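Local coordinates for ADP-dependent (S)-NAD(P)H-hydrate dehydratase (Streptococcus mutans, PDB 3BGK), which probably dehydrates (6S)-NAD(P)HX, a damaged hydrated form of NAD(P)H, using ADP, and so takes part in repairing the cofactor, at residues V61-G66 with G87-A92; L79-S84 with M256-V261; R118-I123 with F145-Q150; A126-M131 with K155-I160; P133-D138 with G162-L167. All blocks are in the same frame, centred on the assembly; numbering follows the deposited sequence.

Contact 1 (V61-G66 with G87-A92)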
# COMPACT_ATOMS: atom_id res chain seq x y z
N VAL A 61 13.34 2.94 19.64
CA VAL A 61 12.49 4.11 19.76
C VAL A 61 11.05 3.68 19.92
O VAL A 61 10.58 2.77 19.24
CB VAL A 61 12.58 5.03 18.51
CG1 VAL A 61 11.81 6.32 18.74
CG2 VAL A 61 14.03 5.33 18.17
N LEU A 62 10.35 4.34 20.85
CA LEU A 62 8.91 4.25 20.94
C LEU A 62 8.30 5.58 20.47
O LEU A 62 8.66 6.66 20.95
CB LEU A 62 8.47 3.88 22.37
CG LEU A 62 6.96 3.88 22.68
CD1 LEU A 62 6.22 2.72 22.02
CD2 LEU A 62 6.70 3.88 24.18
N LEU A 63 7.37 5.48 19.52
CA LEU A 63 6.66 6.65 19.02
C LEU A 63 5.27 6.59 19.60
O LEU A 63 4.68 5.52 19.68
CB LEU A 63 6.61 6.66 17.50
CG LEU A 63 7.88 7.07 16.74
CD1 LEU A 63 8.89 5.95 16.69
CD2 LEU A 63 7.54 7.53 15.35
N ILE A 64 4.75 7.74 20.03
CA ILE A 64 3.44 7.82 20.63
C ILE A 64 2.70 8.98 19.99
O ILE A 64 3.12 10.13 20.13
CB ILE A 64 3.52 8.02 22.17
CG1 ILE A 64 4.38 6.92 22.80
CG2 ILE A 64 2.13 8.05 22.79
CD1 ILE A 64 4.79 7.22 24.22
N GLY A 65 1.62 8.68 19.29
CA GLY A 65 0.87 9.68 18.55
C GLY A 65 -0.08 9.03 17.56
O GLY A 65 -0.44 7.87 17.71
N GLY A 66 -0.48 9.77 16.53
CA GLY A 66 -1.38 9.24 15.52
C GLY A 66 -2.74 8.96 16.13
O GLY A 66 -3.46 8.06 15.69
N GLY A 87 17.33 0.86 15.34
CA GLY A 87 17.40 -0.58 15.44
C GLY A 87 16.03 -1.21 15.53
O GLY A 87 15.74 -2.18 14.83
N LEU A 88 15.19 -0.65 16.38
CA LEU A 88 13.81 -1.11 16.56
C LEU A 88 12.89 0.08 16.75
O LEU A 88 13.20 1.00 17.51
CB LEU A 88 13.70 -2.05 17.75
CG LEU A 88 12.41 -2.88 17.87
CD1 LEU A 88 12.27 -3.91 16.74
CD2 LEU A 88 12.33 -3.56 19.25
N VAL A 89 11.76 0.05 16.06
CA VAL A 89 10.79 1.14 16.12
C VAL A 89 9.45 0.57 16.56
O VAL A 89 8.95 -0.39 15.96
CB VAL A 89 10.67 1.86 14.76
CG1 VAL A 89 9.57 2.93 14.79
CG2 VAL A 89 12.01 2.47 14.37
N THR A 90 8.87 1.16 17.60
CA THR A 90 7.59 0.73 18.15
C THR A 90 6.67 1.93 18.21
O THR A 90 7.09 3.02 18.60
CB THR A 90 7.78 0.11 19.55
OG1 THR A 90 8.82 -0.86 19.50
CG2 THR A 90 6.49 -0.55 20.04
N VAL A 91 5.41 1.73 17.82
CA VAL A 91 4.44 2.82 17.73
C VAL A 91 3.24 2.57 18.65
O VAL A 91 2.60 1.52 18.58
CB VAL A 91 3.95 3.00 16.28
CG1 VAL A 91 3.14 4.29 16.15
CG2 VAL A 91 5.11 3.00 15.29
N ALA A 92 2.97 3.55 19.51
CA ALA A 92 1.75 3.57 20.31
C ALA A 92 0.78 4.53 19.63
O ALA A 92 0.99 5.75 19.61
CB ALA A 92 2.05 4.02 21.74
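Val-61 to Ile-64 pair with Val-89 to Ala-92 as two parallel neighbours in the sheet. Five backbone hydrogen bonds hold them, all made on the first segment by Val-61, Leu-63 and Gly-65. Val-61 N donates to Leu-88 O at 2.9 Å, and Thr-90 N donates to Val-61 O, also at 2.9 Å. Leu-63 is gripped in the same way by Thr-90 O and Ala-92 N. Gly-65 N closes the ladder on Ala-92 O at 3.0 Å. Weaker CA-H...O contacts fill in between; Leu-62 CA, for example, lies 3.2 Å from Thr-90 O. The other edge of strand 60-64 is used by strand 128-131.

Apolar contacts follow on both faces. On the face of Leu-62, Ile-64, Thr-90 and Ala-92, Leu-62 slants over Thr-90, with CD1 3.8 Å from Thr-90 CG2. Ile-64 CG1 rests 3.9 Å from Ala-92 CB. Helix 116-125 packs on this side. On the face of Val-61, Leu-63, Val-89 and Val-91, the CG of Leu-63 sits beside its backbone N (chi1 -77°). The side chain is thereby turned back along the strand, and CD1 meets Val-89 CG1 at 3.6 Å. Helix 71-83 lies over this side.

That helix is also the connection between the two strands. The two strands and helix 71-83 form a beta-alpha-beta unit in the mainly parallel sheet of a ribokinase-like fold. It leads at Gly-65 to the neighbourhood of Ala-73 and Gly-134, both predicted to bind (6S)-NADPHX.

Contact 2 (L79-S84 with M256-V261)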
# COMPACT_ATOMS: atom_id res chain seq x y z
N LEU A 79 7.90 6.11 9.48
CA LEU A 79 8.62 5.93 8.22
C LEU A 79 10.00 6.57 8.25
O LEU A 79 10.98 5.95 7.85
CB LEU A 79 7.81 6.47 7.04
CG LEU A 79 6.74 5.57 6.41
CD1 LEU A 79 5.93 6.34 5.38
CD2 LEU A 79 7.35 4.32 5.78
N ALA A 80 10.07 7.81 8.74
CA ALA A 80 11.35 8.50 8.83
C ALA A 80 12.29 7.84 9.82
O ALA A 80 13.49 7.70 9.55
CB ALA A 80 11.14 9.96 9.20
N CYS A 81 11.75 7.40 10.95
CA CYS A 81 12.55 6.83 12.03
C CYS A 81 13.20 5.52 11.62
O CYS A 81 14.37 5.29 11.92
CB CYS A 81 11.71 6.64 13.29
SG CYS A 81 12.71 6.21 14.73
N VAL A 82 12.43 4.66 10.95
CA VAL A 82 12.94 3.36 10.50
C VAL A 82 13.98 3.57 9.41
O VAL A 82 15.06 2.98 9.44
CB VAL A 82 11.80 2.43 9.98
CG1 VAL A 82 12.37 1.11 9.48
CG2 VAL A 82 10.81 2.15 11.09
N ASN A 83 13.65 4.45 8.46
CA ASN A 83 14.53 4.68 7.34
C ASN A 83 15.84 5.35 7.73
O ASN A 83 16.85 5.18 7.06
CB ASN A 83 13.80 5.45 6.23
CG ASN A 83 12.78 4.58 5.50
OD1 ASN A 83 13.13 3.52 4.98
ND2 ASN A 83 11.53 5.02 5.46
N SER A 84 15.83 6.08 8.85
CA SER A 84 17.06 6.65 9.43
C SER A 84 17.97 5.61 10.10
O SER A 84 19.13 5.90 10.40
CB SER A 84 16.72 7.77 10.41
OG SER A 84 15.97 8.78 9.75
N MSE A 256 13.06 11.56 11.91
CA MSE A 256 14.49 11.54 11.62
C MSE A 256 15.36 11.85 12.83
O MSE A 256 16.30 11.10 13.11
CB MSE A 256 14.83 12.49 10.47
CG MSE A 256 14.36 11.97 9.14
SE MSE A 256 14.88 13.13 7.69
CE MSE A 256 16.82 12.91 7.81
N ILE A 257 15.03 12.92 13.56
CA ILE A 257 15.73 13.24 14.81
C ILE A 257 15.72 12.06 15.78
O ILE A 257 16.75 11.76 16.41
CB ILE A 257 15.15 14.51 15.50
CG1 ILE A 257 15.34 15.74 14.62
CG2 ILE A 257 15.82 14.72 16.88
CD1 ILE A 257 14.42 16.89 14.97
N ALA A 258 14.57 11.39 15.90
CA ALA A 258 14.45 10.21 16.76
C ALA A 258 15.37 9.08 16.33
O ALA A 258 15.96 8.40 17.18
CB ALA A 258 13.00 9.74 16.82
N GLY A 259 15.49 8.87 15.02
CA GLY A 259 16.32 7.80 14.48
C GLY A 259 17.80 8.08 14.67
O GLY A 259 18.59 7.16 14.94
N PHE A 260 18.17 9.35 14.51
CA PHE A 260 19.56 9.77 14.70
C PHE A 260 20.01 9.57 16.15
O PHE A 260 21.03 8.92 16.39
CB PHE A 260 19.77 11.21 14.25
CG PHE A 260 20.13 11.35 12.79
CD1 PHE A 260 19.30 10.84 11.79
CD2 PHE A 260 21.29 12.02 12.41
CE1 PHE A 260 19.63 10.97 10.44
CE2 PHE A 260 21.63 12.17 11.06
CZ PHE A 260 20.80 11.65 10.07
N VAL A 261 19.23 10.10 17.10
CA VAL A 261 19.60 10.06 18.52
C VAL A 261 19.63 8.63 19.07
O VAL A 261 20.35 8.34 20.02
CB VAL A 261 18.71 10.98 19.41
CG1 VAL A 261 18.82 12.43 18.97
CG2 VAL A 261 17.25 10.53 19.40
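Met-256, a selenomethionine, lays its CG over the methyl of Ala-80, 3.8 Å from Ala-80 CB. The same methyl also faces the backbone of Met-256. Ser-84 OG comes in beside it, 3.6 Å from Met-256 CG, but makes no hydrogen bond across the contact. Its hydroxyl bonds within its own segment. OG donates to Ala-80 O at 2.7 Å, and Ser-84 N reaches the same oxygen from the opposite face of the carbonyl plane. With chi1 at -58°, OG lies beside the backbone N, which lets it turn back to that carbonyl.

The two helix segments run at 28° to one another, with their axes only 7.4 Å apart. Such closeness is possible because Gly-259 has no side chain; its CA is 4.6 Å from Cys-81 CA. Both helices lie on the same side of the central sheet, in one helical layer of the three-layer alpha/beta sandwich. Helix 249-263 carries near its start Gly-250, predicted to bind AMP, and Asp-251, predicted to bind (6S)-NADPHX.

Cys-81 turns its sulfur anti to its own N (chi1 -170°). SG then lies alongside the glycine, 3.9 Å from Gly-259 N, and also touches the methyl of Ala-258. Ser-84 CB approaches Phe-260 at the ring edge, near the ring plane, 4.2 Å from CD1. Ile-302 of helix 295-310 packs against both Ser-84 and Met-256. Gln-263 NE2 hydrogen-bonds to the carbonyl oxygens of Gly-259 and Ser-84, one from each segment.

Contact 3 (R118-I123 with F145-Q150)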
# COMPACT_ATOMS: atom_id res chain seq x y z
N ARG A 118 0.64 -2.22 28.56
CA ARG A 118 1.55 -2.45 27.44
C ARG A 118 2.34 -1.18 27.10
O ARG A 118 3.55 -1.25 26.86
CB ARG A 118 0.82 -3.01 26.21
CG ARG A 118 1.77 -3.41 25.09
CD ARG A 118 1.06 -3.98 23.89
NE ARG A 118 0.77 -5.41 24.05
CZ ARG A 118 -0.46 -5.93 24.01
NH1 ARG A 118 -1.52 -5.16 23.81
NH2 ARG A 118 -0.62 -7.24 24.16
N LEU A 119 1.66 -0.03 27.09
CA LEU A 119 2.32 1.26 26.91
C LEU A 119 3.44 1.47 27.93
O LEU A 119 4.52 1.93 27.57
CB LEU A 119 1.31 2.42 26.99
CG LEU A 119 1.85 3.86 26.99
CD1 LEU A 119 2.60 4.21 25.70
CD2 LEU A 119 0.73 4.85 27.24
N SER A 120 3.16 1.11 29.18
CA SER A 120 4.15 1.19 30.27
C SER A 120 5.36 0.29 30.01
O SER A 120 6.50 0.76 30.06
CB SER A 120 3.50 0.83 31.61
OG SER A 120 3.02 1.99 32.26
N GLU A 121 5.10 -0.99 29.74
CA GLU A 121 6.14 -1.96 29.41
C GLU A 121 7.02 -1.46 28.28
O GLU A 121 8.25 -1.56 28.34
CB GLU A 121 5.52 -3.32 29.03
CG GLU A 121 4.94 -4.11 30.20
N GLN A 122 6.39 -0.90 27.25
CA GLN A 122 7.11 -0.42 26.07
C GLN A 122 7.97 0.81 26.33
O GLN A 122 9.01 0.98 25.68
CB GLN A 122 6.15 -0.18 24.89
CG GLN A 122 5.58 -1.46 24.26
CD GLN A 122 6.66 -2.38 23.68
OE1 GLN A 122 7.62 -1.91 23.05
NE2 GLN A 122 6.49 -3.68 23.86
N ILE A 123 7.56 1.66 27.26
CA ILE A 123 8.37 2.81 27.66
C ILE A 123 9.70 2.34 28.27
O ILE A 123 10.76 2.85 27.89
CB ILE A 123 7.61 3.77 28.61
CG1 ILE A 123 6.53 4.54 27.84
CG2 ILE A 123 8.56 4.78 29.26
CD1 ILE A 123 5.35 4.99 28.69
N PHE A 145 -0.09 11.33 27.95
CA PHE A 145 1.01 12.23 28.28
C PHE A 145 1.50 11.92 29.68
O PHE A 145 2.71 11.75 29.91
CB PHE A 145 0.58 13.69 28.18
CG PHE A 145 1.71 14.66 28.41
CD1 PHE A 145 2.43 15.17 27.33
CD2 PHE A 145 2.06 15.06 29.69
CE1 PHE A 145 3.48 16.06 27.53
CE2 PHE A 145 3.10 15.95 29.90
CZ PHE A 145 3.81 16.45 28.83
N ASP A 146 0.55 11.83 30.61
CA ASP A 146 0.85 11.64 32.03
C ASP A 146 1.39 10.25 32.38
O ASP A 146 2.14 10.11 33.34
CB ASP A 146 -0.37 12.00 32.89
CG ASP A 146 -0.64 13.49 32.92
OD1 ASP A 146 0.31 14.30 32.98
OD2 ASP A 146 -1.83 13.87 32.89
N VAL A 147 1.01 9.23 31.60
CA VAL A 147 1.58 7.89 31.76
C VAL A 147 3.06 7.94 31.41
O VAL A 147 3.92 7.59 32.23
CB VAL A 147 0.86 6.82 30.89
CG1 VAL A 147 1.59 5.48 30.93
CG2 VAL A 147 -0.58 6.64 31.34
N VAL A 148 3.34 8.42 30.20
CA VAL A 148 4.70 8.58 29.68
C VAL A 148 5.54 9.41 30.64
O VAL A 148 6.61 8.97 31.05
CB VAL A 148 4.69 9.24 28.28
CG1 VAL A 148 6.10 9.59 27.81
CG2 VAL A 148 3.99 8.34 27.29
N TRP A 149 5.04 10.58 31.02
CA TRP A 149 5.75 11.49 31.91
C TRP A 149 6.18 10.86 33.23
O TRP A 149 7.24 11.18 33.76
CB TRP A 149 4.91 12.75 32.17
CG TRP A 149 5.72 13.91 32.64
CD1 TRP A 149 5.84 14.38 33.92
CD2 TRP A 149 6.56 14.74 31.83
NE1 TRP A 149 6.70 15.45 33.95
CE2 TRP A 149 7.16 15.70 32.68
CE3 TRP A 149 6.87 14.77 30.46
CZ2 TRP A 149 8.04 16.68 32.21
CZ3 TRP A 149 7.74 15.75 29.99
CH2 TRP A 149 8.32 16.68 30.87
N GLN A 150 5.36 9.95 33.77
CA GLN A 150 5.69 9.25 35.02
C GLN A 150 6.56 8.00 34.82
O GLN A 150 7.19 7.51 35.76
CB GLN A 150 4.43 8.90 35.81
CG GLN A 150 3.70 10.11 36.40
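The flat groups, Phe-145 and Trp-149, point away from helix 116-125, while Val-147 and Val-148 on the same helix touch it. One face of the Trp-149 ring carries Phe-145 CE2, 3.7 Å above the plane and offset toward the rim. At the edge of the Phe-145 ring, in its plane, lies Asp-146 OD1. Arg-171 makes a cation-pi contact with Trp-149, and helix 163-170 packs against both rings. The contact joins helices 116-125 and 139-151 in one outer layer of the three-layer alpha/beta sandwich.

The helix segments run at 36° to each other, with their axes 10.1 Å apart. No hydrogen bond crosses between them. Branched apolar side chains do the work. Val-147 CG1 is the central group: Leu-119 slants across it with CD2 at 3.8 Å, and Ser-120 OG lies 4.0 Å from the same methyl. Val-147 has its CG1 anti to the backbone N (chi1 172°), which brings that branch, rather than CG2, against the neighbour.

Beneath this pair the helices rest on strand 60-64. Leu-119 and Val-148 both touch Ile-64, and Ile-123 touches Leu-62. The buried floor is therefore shared, while Ser-120 and Val-147 lie at a partly exposed part of the contact.

Ile-123 meets Val-148 at about a right angle. Its CD1 methyl reaches the other backbone, 3.8 Å from Val-148 CA and 3.9 Å from Val-148 CG2.

Contact 4 (A126-M131 with K155-I160)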
# COMPACT_ATOMS: atom_id res chain seq x y z
N ALA A 126 12.19 1.07 25.69
CA ALA A 126 12.67 2.08 24.74
C ALA A 126 13.89 2.85 25.26
O ALA A 126 14.01 3.09 26.46
CB ALA A 126 11.55 3.05 24.40
N ASP A 127 14.78 3.24 24.34
CA ASP A 127 15.89 4.16 24.64
C ASP A 127 15.48 5.60 24.36
O ASP A 127 15.93 6.53 25.03
CB ASP A 127 17.11 3.82 23.79
CG ASP A 127 17.58 2.39 23.97
OD1 ASP A 127 17.85 1.98 25.12
OD2 ASP A 127 17.70 1.68 22.95
N VAL A 128 14.64 5.78 23.34
CA VAL A 128 14.17 7.10 22.91
C VAL A 128 12.65 7.07 22.82
O VAL A 128 12.07 6.15 22.23
CB VAL A 128 14.78 7.48 21.54
CG1 VAL A 128 14.10 8.71 20.94
CG2 VAL A 128 16.29 7.71 21.67
N VAL A 129 12.00 8.07 23.41
CA VAL A 129 10.54 8.17 23.33
C VAL A 129 10.15 9.46 22.60
O VAL A 129 10.43 10.57 23.07
CB VAL A 129 9.86 8.08 24.72
CG1 VAL A 129 8.34 8.30 24.61
CG2 VAL A 129 10.15 6.72 25.36
N LEU A 130 9.54 9.29 21.43
CA LEU A 130 9.05 10.42 20.66
C LEU A 130 7.54 10.52 20.83
O LEU A 130 6.77 9.74 20.28
CB LEU A 130 9.42 10.31 19.17
CG LEU A 130 8.73 11.22 18.15
CD1 LEU A 130 8.79 12.71 18.52
CD2 LEU A 130 9.32 11.00 16.76
N MSE A 131 7.12 11.51 21.60
CA MSE A 131 5.71 11.71 21.85
C MSE A 131 5.25 13.02 21.22
O MSE A 131 5.92 14.04 21.35
CB MSE A 131 5.46 11.71 23.35
CG MSE A 131 4.01 11.80 23.75
SE MSE A 131 3.84 11.96 25.69
CE MSE A 131 5.23 13.29 26.03
N LYS A 155 18.02 7.78 31.90
CA LYS A 155 18.89 7.40 30.77
C LYS A 155 18.22 7.53 29.39
O LYS A 155 18.87 7.37 28.35
CB LYS A 155 19.43 5.97 30.96
N GLN A 156 16.92 7.82 29.39
CA GLN A 156 16.14 7.91 28.16
C GLN A 156 16.14 9.31 27.55
O GLN A 156 16.16 10.30 28.27
CB GLN A 156 14.69 7.51 28.44
CG GLN A 156 14.47 6.04 28.72
CD GLN A 156 13.00 5.73 28.90
OE1 GLN A 156 12.26 6.51 29.51
NE2 GLN A 156 12.56 4.61 28.35
N THR A 157 16.11 9.36 26.22
CA THR A 157 15.92 10.62 25.49
C THR A 157 14.44 10.83 25.18
O THR A 157 13.76 9.93 24.66
CB THR A 157 16.75 10.65 24.19
OG1 THR A 157 18.11 10.31 24.50
CG2 THR A 157 16.72 12.03 23.55
N LEU A 158 13.94 12.01 25.51
CA LEU A 158 12.53 12.32 25.32
C LEU A 158 12.36 13.46 24.34
O LEU A 158 12.87 14.57 24.56
CB LEU A 158 11.85 12.65 26.66
CG LEU A 158 10.38 13.07 26.64
CD1 LEU A 158 9.45 11.92 26.23
CD2 LEU A 158 9.97 13.64 28.00
N ILE A 159 11.66 13.18 23.24
CA ILE A 159 11.34 14.18 22.24
C ILE A 159 9.86 14.53 22.35
O ILE A 159 8.99 13.66 22.28
CB ILE A 159 11.68 13.73 20.80
CG1 ILE A 159 13.09 13.12 20.74
CG2 ILE A 159 11.58 14.90 19.83
CD1 ILE A 159 13.33 12.21 19.56
N ILE A 160 9.61 15.82 22.55
CA ILE A 160 8.26 16.33 22.71
C ILE A 160 7.93 17.16 21.48
O ILE A 160 8.56 18.18 21.21
CB ILE A 160 8.13 17.16 24.01
CG1 ILE A 160 8.55 16.32 25.23
CG2 ILE A 160 6.70 17.69 24.17
CD1 ILE A 160 8.86 17.13 26.47
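Gln-156 reaches across to the backbone of Ala-126. Its NE2 donates to Ala-126 O at 2.8 Å, nearly straight (160°), but from 39° above the carbonyl plane. CG lies beside the backbone N (chi1 -70°) and the chain is extended beyond it, which carries the amide over to the neighbour.

Next along the strands come the backbone bonds of a parallel pair. Thr-157 N donates to Asp-127 O at 3.1 Å. Val-129 N then donates to Thr-157 O, Ile-159 N to Val-129 O, and Met-131 N to Ile-159 O at 2.9 Å.

Side chains pack on both faces. Val-128 CG1 touches Ile-159 CD1 at 3.8 Å, and Leu-130 CD1 lies 3.8 Å from Ile-159 CG2; helix 249-263 covers this side. On the other, Leu-158 CD1 sits 4.1 Å from Val-129 CG1, and helix 139-151 covers it. That helix links the two strands in a beta-alpha-beta unit.

Further out, Arg-60 N bonds to Asp-127 OD2 beside the start of strand 128-131. Glu-153 N donates to Gln-156 OE1, and NE2 makes a second, weak bond to Ile-123 O. The buried glutamine amide thus has its oxygen as acceptor and its nitrogen as donor, which is consistent with the amide orientation as modelled and ties the turn before strand 157-161 to the entrance of strand 128-131.

Contact 5 (P133-D138 with G162-L167)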
# COMPACT_ATOMS: atom_id res chain seq x y z
N PRO A 133 3.59 13.69 17.66
CA PRO A 133 3.07 13.87 16.30
C PRO A 133 1.69 13.22 16.14
O PRO A 133 1.56 12.00 16.21
CB PRO A 133 4.12 13.20 15.41
CG PRO A 133 4.91 12.30 16.30
CD PRO A 133 4.82 12.86 17.69
N GLY A 134 0.67 14.05 15.97
CA GLY A 134 -0.70 13.59 15.86
C GLY A 134 -1.34 13.11 17.15
O GLY A 134 -2.39 12.47 17.13
N LEU A 135 -0.71 13.43 18.28
CA LEU A 135 -1.21 13.04 19.60
C LEU A 135 -2.59 13.65 19.90
O LEU A 135 -3.41 13.03 20.59
CB LEU A 135 -0.21 13.44 20.70
CG LEU A 135 -0.42 13.00 22.16
CD1 LEU A 135 -0.41 11.48 22.30
CD2 LEU A 135 0.63 13.61 23.06
N ALA A 136 -2.83 14.84 19.36
CA ALA A 136 -4.01 15.66 19.68
C ALA A 136 -4.01 16.09 21.16
O ALA A 136 -3.00 15.96 21.85
CB ALA A 136 -5.32 14.94 19.29
N GLU A 137 -5.15 16.61 21.62
CA GLU A 137 -5.22 17.24 22.94
C GLU A 137 -6.40 16.78 23.79
O GLU A 137 -6.61 17.31 24.89
CB GLU A 137 -5.19 18.77 22.80
CG GLU A 137 -3.81 19.32 22.46
CD GLU A 137 -3.81 20.81 22.16
OE1 GLU A 137 -4.20 21.61 23.04
OE2 GLU A 137 -3.38 21.17 21.04
N ASP A 138 -7.15 15.81 23.28
CA ASP A 138 -8.32 15.26 23.99
C ASP A 138 -7.95 14.52 25.29
O ASP A 138 -6.79 14.56 25.72
CB ASP A 138 -9.16 14.36 23.06
CG ASP A 138 -8.38 13.17 22.51
OD1 ASP A 138 -8.97 12.40 21.72
OD2 ASP A 138 -7.18 13.00 22.86
N GLY A 162 5.00 18.66 18.38
CA GLY A 162 3.66 19.10 18.05
C GLY A 162 2.80 19.40 19.26
O GLY A 162 3.24 20.11 20.16
N SER A 163 1.61 18.81 19.29
CA SER A 163 0.60 19.08 20.32
C SER A 163 1.04 18.73 21.74
O SER A 163 0.46 19.23 22.72
CB SER A 163 -0.72 18.38 19.98
OG SER A 163 -0.69 17.01 20.32
N ALA A 164 2.05 17.87 21.86
CA ALA A 164 2.60 17.53 23.18
C ALA A 164 3.34 18.71 23.81
O ALA A 164 3.56 18.73 25.01
CB ALA A 164 3.49 16.30 23.08
N ILE A 165 3.72 19.69 23.00
CA ILE A 165 4.31 20.93 23.51
C ILE A 165 3.25 21.73 24.27
O ILE A 165 3.52 22.24 25.36
CB ILE A 165 4.93 21.78 22.38
CG1 ILE A 165 6.11 21.05 21.72
CG2 ILE A 165 5.38 23.14 22.92
CD1 ILE A 165 7.39 20.98 22.56
N ASN A 166 2.04 21.82 23.69
CA ASN A 166 0.88 22.40 24.38
C ASN A 166 0.55 21.67 25.68
O ASN A 166 0.18 22.29 26.68
CB ASN A 166 -0.36 22.39 23.48
CG ASN A 166 -0.09 22.92 22.09
OD1 ASN A 166 0.59 23.94 21.92
ND2 ASN A 166 -0.64 22.25 21.09
N LEU A 167 0.66 20.34 25.64
CA LEU A 167 0.37 19.49 26.80
C LEU A 167 1.40 19.68 27.90
O LEU A 167 1.06 19.68 29.08
CB LEU A 167 0.29 18.02 26.38
CG LEU A 167 -1.09 17.38 26.21
CD1 LEU A 167 -2.06 18.29 25.48
CD2 LEU A 167 -0.96 16.05 25.49
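Leu-135 fits closely against the start of helix 163-170. Its CD2 meets Ala-164 CB at 3.9 Å and Leu-167 CD2 at 3.8 Å, the two leucines lying aslant. Beside them, Ser-163 OG donates to Ala-136 O at 3.0 Å. The bond comes from 44° above the carbonyl plane, well off a lone pair. With chi1 at 79°, OG stands between the backbone N and the carbonyl carbon of Ser-163, facing the loop.

The loop follows strand 128-131 and the helix follows strand 157-161. The contact thus lies at the C-terminal ends of adjacent parallel strands, where alpha/beta folds of this kind commonly place their binding sites. Gly-134 in this loop is predicted to bind (6S)-NADPHX.

Toward solvent the hold is looser. Glu-137 is exposed and crosses Asn-166 at about a right angle, carboxylate and amide planes 45° apart. Asn-166 ND2 donates to Glu-137 OE2 at 2.9 Å, but the bond is bent and weak. The aliphatic part of Glu-137 packs on Leu-167, its CG 3.6 Å from Leu-167 CD1. Next to it, Asp-138 caps helix 139-151, OD2 accepting from Ala-141 N.

Overall arrangement
From the N terminus, contact 1 closes first, joining strands 60-64 and 88-93 around helix 71-83. Contact 2 opens from that helix, so it crosses contact 1. It closes only at helix 249-263, and its long loop encloses contacts 3, 4 and 5. Those three begin one after another at 118-123, 126-131 and 133-138, and close in the same order, so each crosses the other two. Contact 4 continues the sheet of contact 1, since strands 60-64 and 128-131 are neighbours. Contact 2 packs on one face of these strands and contact 3 on the other. Contact 5 ties the loop after strand 128-131 to the start of helix 163-170, which follows strand 157-161.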